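Local coordinates for uncharacterized NTF2-like protein (Burkholderia thailandensis E264, PDB 3EC9) that is of unknown function but adopts the NTF2-like fold of the SnoaL-like family, whose cone-shaped pocket probably accommodates a small ligand, at residues Gln16-His21 with His113-Asp118; Ile41-Met46 with Val123-Phe128. All blocks are in the same frame, centred on the assembly; numbering follows the deposited sequence. Where two conformers were deposited one is given.

Contact 1: residues Gln16-His21 with His113-Asp118; sequences QIVADH and HVWRVD
Helix 16-21 lies across strand 113-118, the two short axes 9.7 Å apart at their closest and their chain directions 124° apart. By CA positions Val18 is nearest Trp115 and Ile17 nearest Val117: two successive helix residues face alternate strand residues. No hydrogen bond joins the segments; the contact is made by side chains alone. Val18 sets both methyls against the indole: CG1 sits over one face in a CH-pi contact, 3.6 Å from the centroid of the five-membered ring, while CG2 lies 3.8 Å from Trp115 CG. With CG1 anti to the backbone N (chi1 169°), that methyl is carried over the pyrrole part of the indole. This is the packing of the N-terminal helix on the concave side of the curved sheet in an NTF2-like fold, and the touching residues are all buried. One turn on, the His21 imidazole meets the far end of the indole, Trp115 CH2 lying over the imidazole face, 3.5 Å from His21 CD2; the ring planes stand obliquely at 54°. The rotation of both rings is fixed from outside, His21 ND1 bonding to the carbonyl of Met33 and Trp115 NE1 to the hydroxyl of Tyr22, while a bound glycerol takes His21 NE2. Toward the strand's end, Ile17 CD1 touches Val117 CG1 at 4.0 Å.

Contact 2: residues Ile41-Met46 with Val123-Phe128; sequences IEWTEM and VHFEQF
Trp43 and Phe125 stack face to face, six-membered ring against phenyl, with centroids 3.9 Å apart and planes inclined by 20°. Phe125 CD1 lies over the five-membered part of the indole, 3.4 Å from Trp43 CE2. Paired across the parallel bridge, the two residues point to the same face of the sheet, and with CG anti to the backbone N in both (chi1 177° and 165°) their rings lean the same way and overlap. Glu45 folds back along its own strand: its OE2 accepts Trp43 NE1 at 3.0 Å on the anti side of the carboxylate, somewhat out of its plane, and also lies 3.5 Å from Phe125 CE1, the carboxylate almost parallel to the phenyl. These side chains ride on a parallel strand pair in which Thr44 N bonds to Phe125 O at 2.8 Å; on its other side strand 121-129 carries a classic beta bulge, Val123 and His124 together facing Arg116 of the antiparallel strand 106-118. Where strand 41-45 ends, Gln127 OE1 takes over from the backbone and accepts Met46 N at 2.8 Å; its NE2 is bonded to Tyr96 OH. The buried carboxylate of Glu45 thus has an indole donor on one oxygen and the Gln127 amide near the other; an acetate and a glycerol, both probably from the crystallisation liquor, lie close by, which is consistent with a pocket for a small ligand.

How the contacts relate
Contacts 1 and 2 have centres about 11 Å apart and meet along neighbouring antiparallel strands of one mixed sheet, 106-118 and 121-129, which follow each other in the chain. Their segments alternate: helix 14-26 and strand 41-45 come first, then the two C-terminal strands that receive them. Contact 1 lays the helix against the sheet, whereas contact 2 adds a parallel strand beside 121-129. Backbone bonds between Val114 and Glu126 and between Arg116 and Val123 join them, and the rings of Trp115 and Phe125 meet edge-to-face. Early and late parts of the chain thereby close a single NTF2-like domain, in which glycerol near both contacts is no more than a hint of the pocket.

Contact 1: residues Gln16-His21 with His113-Asp118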
loop_
_atom_site.group_PDB
_atom_site.type_symbol
_atom_site.label_atom_id
_atom_site.label_comp_id
_atom_site.label_asym_id
_atom_site.label_seq_id
_atom_site.Cartn_x
_atom_site.Cartn_y
_atom_site.Cartn_z
ATOM N N GLN B 16 -13.010 -7.500 12.856
ATOM C CA GLN B 16 -12.605 -8.218 14.080
ATOM C C GLN B 16 -11.707 -9.403 13.780
ATOM O O GLN B 16 -10.692 -9.644 14.465
ATOM C CB GLN B 16 -13.854 -8.655 14.830
ATOM C CG GLN B 16 -14.613 -7.503 15.467
ATOM C CD GLN B 16 -15.871 -7.968 16.144
ATOM O OE1 GLN B 16 -16.743 -8.490 15.482
ATOM N NE2 GLN B 16 -15.942 -7.867 17.478
ATOM N N ILE B 17 -12.061 -10.152 12.740
ATOM C CA ILE B 17 -11.270 -11.293 12.305
ATOM C C ILE B 17 -9.834 -10.857 11.943
ATOM O O ILE B 17 -8.846 -11.492 12.293
ATOM C CB ILE B 17 -11.949 -12.010 11.109
ATOM C CG1 ILE B 17 -13.246 -12.655 11.620
ATOM C CG2 ILE B 17 -11.029 -13.095 10.426
ATOM C CD1 ILE B 17 -14.188 -13.236 10.541
ATOM N N VAL B 18 -9.723 -9.755 11.199
ATOM C CA VAL B 18 -8.406 -9.246 10.818
ATOM C C VAL B 18 -7.679 -8.669 12.023
ATOM O O VAL B 18 -6.504 -8.931 12.219
ATOM C CB VAL B 18 -8.540 -8.205 9.680
ATOM C CG1 VAL B 18 -7.205 -7.440 9.427
ATOM C CG2 VAL B 18 -9.026 -8.906 8.412
ATOM N N ALA B 19 -8.385 -7.919 12.884
ATOM C CA ALA B 19 -7.794 -7.489 14.150
ATOM C C ALA B 19 -7.248 -8.670 14.962
ATOM O O ALA B 19 -6.150 -8.572 15.545
ATOM C CB ALA B 19 -8.814 -6.691 14.985
ATOM N N ASP B 20 -8.015 -9.760 15.035
ATOM C CA ASP B 20 -7.530 -10.976 15.743
ATOM C C ASP B 20 -6.222 -11.510 15.139
ATOM O O ASP B 20 -5.292 -11.915 15.849
ATOM C CB ASP B 20 -8.548 -12.087 15.654
ATOM C CG ASP B 20 -9.746 -11.869 16.540
ATOM O OD1 ASP B 20 -9.714 -11.034 17.468
ATOM O OD2 ASP B 20 -10.727 -12.599 16.320
ATOM N N HIS B 21 -6.169 -11.537 13.802
ATOM C CA HIS B 21 -4.927 -11.907 13.111
ATOM C C HIS B 21 -3.745 -11.039 13.556
ATOM O O HIS B 21 -2.689 -11.542 13.894
ATOM C CB HIS B 21 -5.026 -11.866 11.570
ATOM C CG HIS B 21 -3.705 -12.021 10.927
ATOM N ND1 HIS B 21 -3.135 -13.253 10.699
ATOM C CD2 HIS B 21 -2.774 -11.102 10.573
ATOM C CE1 HIS B 21 -1.916 -13.083 10.219
ATOM N NE2 HIS B 21 -1.680 -11.791 10.117
ATOM N N HIS B 113 -1.958 -3.152 4.132
ATOM C CA HIS B 113 -2.425 -4.500 3.843
ATOM C C HIS B 113 -3.910 -4.471 3.528
ATOM O O HIS B 113 -4.702 -3.928 4.300
ATOM C CB HIS B 113 -2.283 -5.418 5.036
ATOM C CG HIS B 113 -0.907 -5.494 5.589
ATOM N ND1 HIS B 113 -0.651 -5.500 6.938
ATOM C CD2 HIS B 113 0.289 -5.640 4.973
ATOM C CE1 HIS B 113 0.649 -5.609 7.133
ATOM N NE2 HIS B 113 1.239 -5.735 5.963
ATOM N N VAL B 114 -4.260 -5.028 2.380
ATOM C CA VAL B 114 -5.667 -5.148 1.979
ATOM C C VAL B 114 -6.135 -6.600 2.148
ATOM O O VAL B 114 -5.502 -7.536 1.641
ATOM C CB VAL B 114 -5.906 -4.694 0.502
ATOM C CG1 VAL B 114 -7.386 -4.917 0.105
ATOM C CG2 VAL B 114 -5.467 -3.230 0.314
ATOM N N TRP B 115 -7.184 -6.763 2.949
ATOM C CA TRP B 115 -7.716 -8.069 3.337
ATOM C C TRP B 115 -9.143 -8.208 2.818
ATOM O O TRP B 115 -9.894 -7.226 2.838
ATOM C CB TRP B 115 -7.830 -8.165 4.859
ATOM C CG TRP B 115 -6.575 -7.982 5.632
ATOM C CD1 TRP B 115 -6.033 -6.801 6.064
ATOM C CD2 TRP B 115 -5.718 -9.014 6.104
ATOM N NE1 TRP B 115 -4.885 -7.044 6.795
ATOM C CE2 TRP B 115 -4.660 -8.395 6.819
ATOM C CE3 TRP B 115 -5.736 -10.404 6.003
ATOM C CZ2 TRP B 115 -3.640 -9.134 7.427
ATOM C CZ3 TRP B 115 -4.728 -11.125 6.606
ATOM C CH2 TRP B 115 -3.710 -10.511 7.296
ATOM N N ARG B 116 -9.527 -9.427 2.442
ATOM C CA ARG B 116 -10.924 -9.750 2.107
ATOM C C ARG B 116 -11.338 -10.999 2.897
ATOM O O ARG B 116 -10.600 -11.977 2.949
ATOM C CB ARG B 116 -11.091 -9.996 0.600
ATOM C CG ARG B 116 -12.545 -10.272 0.168
ATOM C CD ARG B 116 -12.759 -10.155 -1.359
ATOM N NE ARG B 116 -12.016 -11.161 -2.123
ATOM C CZ ARG B 116 -10.909 -10.942 -2.837
ATOM N NH1 ARG B 116 -10.366 -9.728 -2.924
ATOM N NH2 ARG B 116 -10.345 -11.953 -3.483
ATOM N N VAL B 117 -12.512 -10.924 3.532
ATOM C CA VAL B 117 -13.097 -12.031 4.295
ATOM C C VAL B 117 -14.391 -12.426 3.585
ATOM O O VAL B 117 -15.182 -11.567 3.124
ATOM C CB VAL B 117 -13.343 -11.595 5.755
ATOM C CG1 VAL B 117 -14.054 -12.691 6.587
ATOM C CG2 VAL B 117 -12.013 -11.223 6.398
ATOM N N ASP B 118 -14.604 -13.736 3.480
ATOM C CA ASP B 118 -15.854 -14.303 2.983
ATOM C C ASP B 118 -16.272 -15.449 3.935
ATOM O O ASP B 118 -15.476 -16.327 4.269
ATOM C CB ASP B 118 -15.634 -14.833 1.559
ATOM C CG ASP B 118 -16.931 -15.356 0.896
ATOM O OD1 ASP B 118 -18.041 -15.002 1.345
ATOM O OD2 ASP B 118 -16.800 -16.096 -0.098
#

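Contact 2: residues Ile41-Met46 with Val123-Phe128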
loop_
_atom_site.group_PDB
_atom_site.type_symbol
_atom_site.label_atom_id
_atom_site.label_comp_id
_atom_site.label_asym_id
_atom_site.label_seq_id
_atom_site.Cartn_x
_atom_site.Cartn_y
_atom_site.Cartn_z
ATOM N N ILE B 41 -7.394 -19.441 0.279
ATOM C CA ILE B 41 -6.587 -18.222 0.478
ATOM C C ILE B 41 -5.700 -17.860 -0.730
ATOM O O ILE B 41 -5.052 -18.729 -1.291
ATOM C CB ILE B 41 -5.650 -18.374 1.735
ATOM C CG1 ILE B 41 -4.924 -17.069 2.086
ATOM C CG2 ILE B 41 -4.654 -19.506 1.526
ATOM C CD1 ILE B 41 -5.847 -15.920 2.383
ATOM N N GLU B 42 -5.653 -16.569 -1.084
ATOM C CA GLU B 42 -4.620 -15.992 -1.936
ATOM C C GLU B 42 -3.935 -14.878 -1.136
ATOM O O GLU B 42 -4.546 -13.860 -0.843
ATOM C CB GLU B 42 -5.239 -15.487 -3.242
ATOM C CG GLU B 42 -5.866 -16.623 -4.045
ATOM C CD GLU B 42 -6.458 -16.187 -5.376
ATOM O OE1 GLU B 42 -6.258 -15.017 -5.787
ATOM O OE2 GLU B 42 -7.122 -17.039 -6.013
ATOM N N TRP B 43 -2.694 -15.119 -0.741
ATOM C CA TRP B 43 -1.919 -14.210 0.096
ATOM C C TRP B 43 -0.717 -13.737 -0.732
ATOM O O TRP B 43 0.201 -14.507 -1.044
ATOM C CB TRP B 43 -1.484 -14.956 1.342
ATOM C CG TRP B 43 -0.634 -14.212 2.273
ATOM C CD1 TRP B 43 0.645 -13.716 2.037
ATOM C CD2 TRP B 43 -0.929 -13.889 3.634
ATOM N NE1 TRP B 43 1.141 -13.127 3.158
ATOM C CE2 TRP B 43 0.213 -13.226 4.164
ATOM C CE3 TRP B 43 -2.023 -14.129 4.475
ATOM C CZ2 TRP B 43 0.275 -12.758 5.492
ATOM C CZ3 TRP B 43 -1.959 -13.631 5.812
ATOM C CH2 TRP B 43 -0.812 -12.965 6.289
ATOM N N THR B 44 -0.763 -12.469 -1.120
ATOM C CA THR B 44 0.221 -11.868 -1.979
ATOM C C THR B 44 1.200 -10.904 -1.241
ATOM O O THR B 44 0.826 -9.861 -0.702
ATOM C CB THR B 44 -0.415 -11.109 -3.153
ATOM O OG1 THR B 44 -1.224 -12.038 -3.890
ATOM C CG2 THR B 44 0.657 -10.460 -4.026
ATOM N N GLU B 45 2.465 -11.287 -1.233
ATOM C CA GLU B 45 3.566 -10.442 -0.782
ATOM C C GLU B 45 3.986 -9.650 -2.049
ATOM O O GLU B 45 3.990 -10.186 -3.164
ATOM C CB GLU B 45 4.730 -11.289 -0.271
ATOM C CG GLU B 45 4.415 -12.041 1.016
ATOM C CD GLU B 45 4.396 -11.162 2.206
ATOM O OE1 GLU B 45 5.441 -10.609 2.569
ATOM O OE2 GLU B 45 3.347 -11.064 2.845
HETATM N N MSE B 46 4.246 -8.355 -1.863
HETATM C CA MSE B 46 4.501 -7.481 -2.997
HETATM C C MSE B 46 5.683 -7.922 -3.874
HETATM O O MSE B 46 6.663 -8.420 -3.373
HETATM C CB MSE B 46 4.725 -6.053 -2.497
HETATM C CG MSE B 46 4.725 -5.050 -3.553
HETATM SE SE MSE B 46 4.812 -3.180 -2.916
HETATM C CE MSE B 46 3.117 -2.398 -3.528
ATOM N N VAL B 123 -9.914 -14.728 2.875
ATOM C CA VAL B 123 -9.659 -15.298 1.528
ATOM C C VAL B 123 -8.617 -14.556 0.665
ATOM O O VAL B 123 -8.154 -15.079 -0.318
ATOM C CB VAL B 123 -10.952 -15.379 0.718
ATOM C CG1 VAL B 123 -11.894 -16.425 1.331
ATOM C CG2 VAL B 123 -11.626 -14.052 0.521
ATOM N N HIS B 124 -8.337 -13.305 0.977
ATOM C CA HIS B 124 -7.292 -12.564 0.242
ATOM C C HIS B 124 -6.529 -11.626 1.198
ATOM O O HIS B 124 -7.104 -10.989 2.090
ATOM C CB HIS B 124 -7.856 -11.763 -0.955
ATOM C CG HIS B 124 -6.921 -11.683 -2.136
ATOM N ND1 HIS B 124 -5.899 -10.760 -2.238
ATOM C CD2 HIS B 124 -6.874 -12.421 -3.275
ATOM C CE1 HIS B 124 -5.255 -10.943 -3.377
ATOM N NE2 HIS B 124 -5.824 -11.947 -4.025
ATOM N N PHE B 125 -5.227 -11.555 0.960
ATOM C CA PHE B 125 -4.313 -10.603 1.604
ATOM C C PHE B 125 -3.417 -10.066 0.507
ATOM O O PHE B 125 -2.913 -10.827 -0.336
ATOM C CB PHE B 125 -3.433 -11.298 2.642
ATOM C CG PHE B 125 -2.240 -10.509 3.098
ATOM C CD1 PHE B 125 -1.015 -10.603 2.428
ATOM C CD2 PHE B 125 -2.347 -9.657 4.188
ATOM C CE1 PHE B 125 0.062 -9.882 2.885
ATOM C CE2 PHE B 125 -1.233 -8.928 4.655
ATOM C CZ PHE B 125 -0.055 -9.053 4.003
ATOM N N GLU B 126 -3.194 -8.753 0.525
ATOM C CA GLU B 126 -2.195 -8.182 -0.367
ATOM C C GLU B 126 -1.382 -7.101 0.368
ATOM O O GLU B 126 -1.956 -6.223 1.025
ATOM C CB GLU B 126 -2.793 -7.701 -1.702
ATOM C CG GLU B 126 -1.709 -7.147 -2.674
ATOM C CD GLU B 126 -2.223 -6.772 -4.019
ATOM O OE1 GLU B 126 -3.471 -6.801 -4.249
ATOM O OE2 GLU B 126 -1.363 -6.517 -4.919
ATOM N N GLN B 127 -0.061 -7.156 0.224
ATOM C CA GLN B 127 0.855 -6.261 0.895
ATOM C C GLN B 127 1.292 -5.122 -0.082
ATOM O O GLN B 127 1.603 -5.377 -1.250
ATOM C CB GLN B 127 2.109 -7.060 1.281
ATOM C CG GLN B 127 3.253 -6.278 1.864
ATOM C CD GLN B 127 4.548 -7.113 1.771
ATOM O OE1 GLN B 127 4.977 -7.530 0.665
ATOM N NE2 GLN B 127 5.147 -7.379 2.906
ATOM N N PHE B 128 1.333 -3.888 0.433
ATOM C CA PHE B 128 1.824 -2.734 -0.303
ATOM C C PHE B 128 2.827 -1.990 0.582
ATOM O O PHE B 128 2.427 -1.312 1.520
ATOM C CB PHE B 128 0.694 -1.768 -0.689
ATOM C CG PHE B 128 -0.456 -2.405 -1.456
ATOM C CD1 PHE B 128 -1.389 -3.146 -0.787
ATOM C CD2 PHE B 128 -0.556 -2.266 -2.833
ATOM C CE1 PHE B 128 -2.437 -3.746 -1.488
ATOM C CE2 PHE B 128 -1.594 -2.845 -3.545
ATOM C CZ PHE B 128 -2.542 -3.605 -2.869
#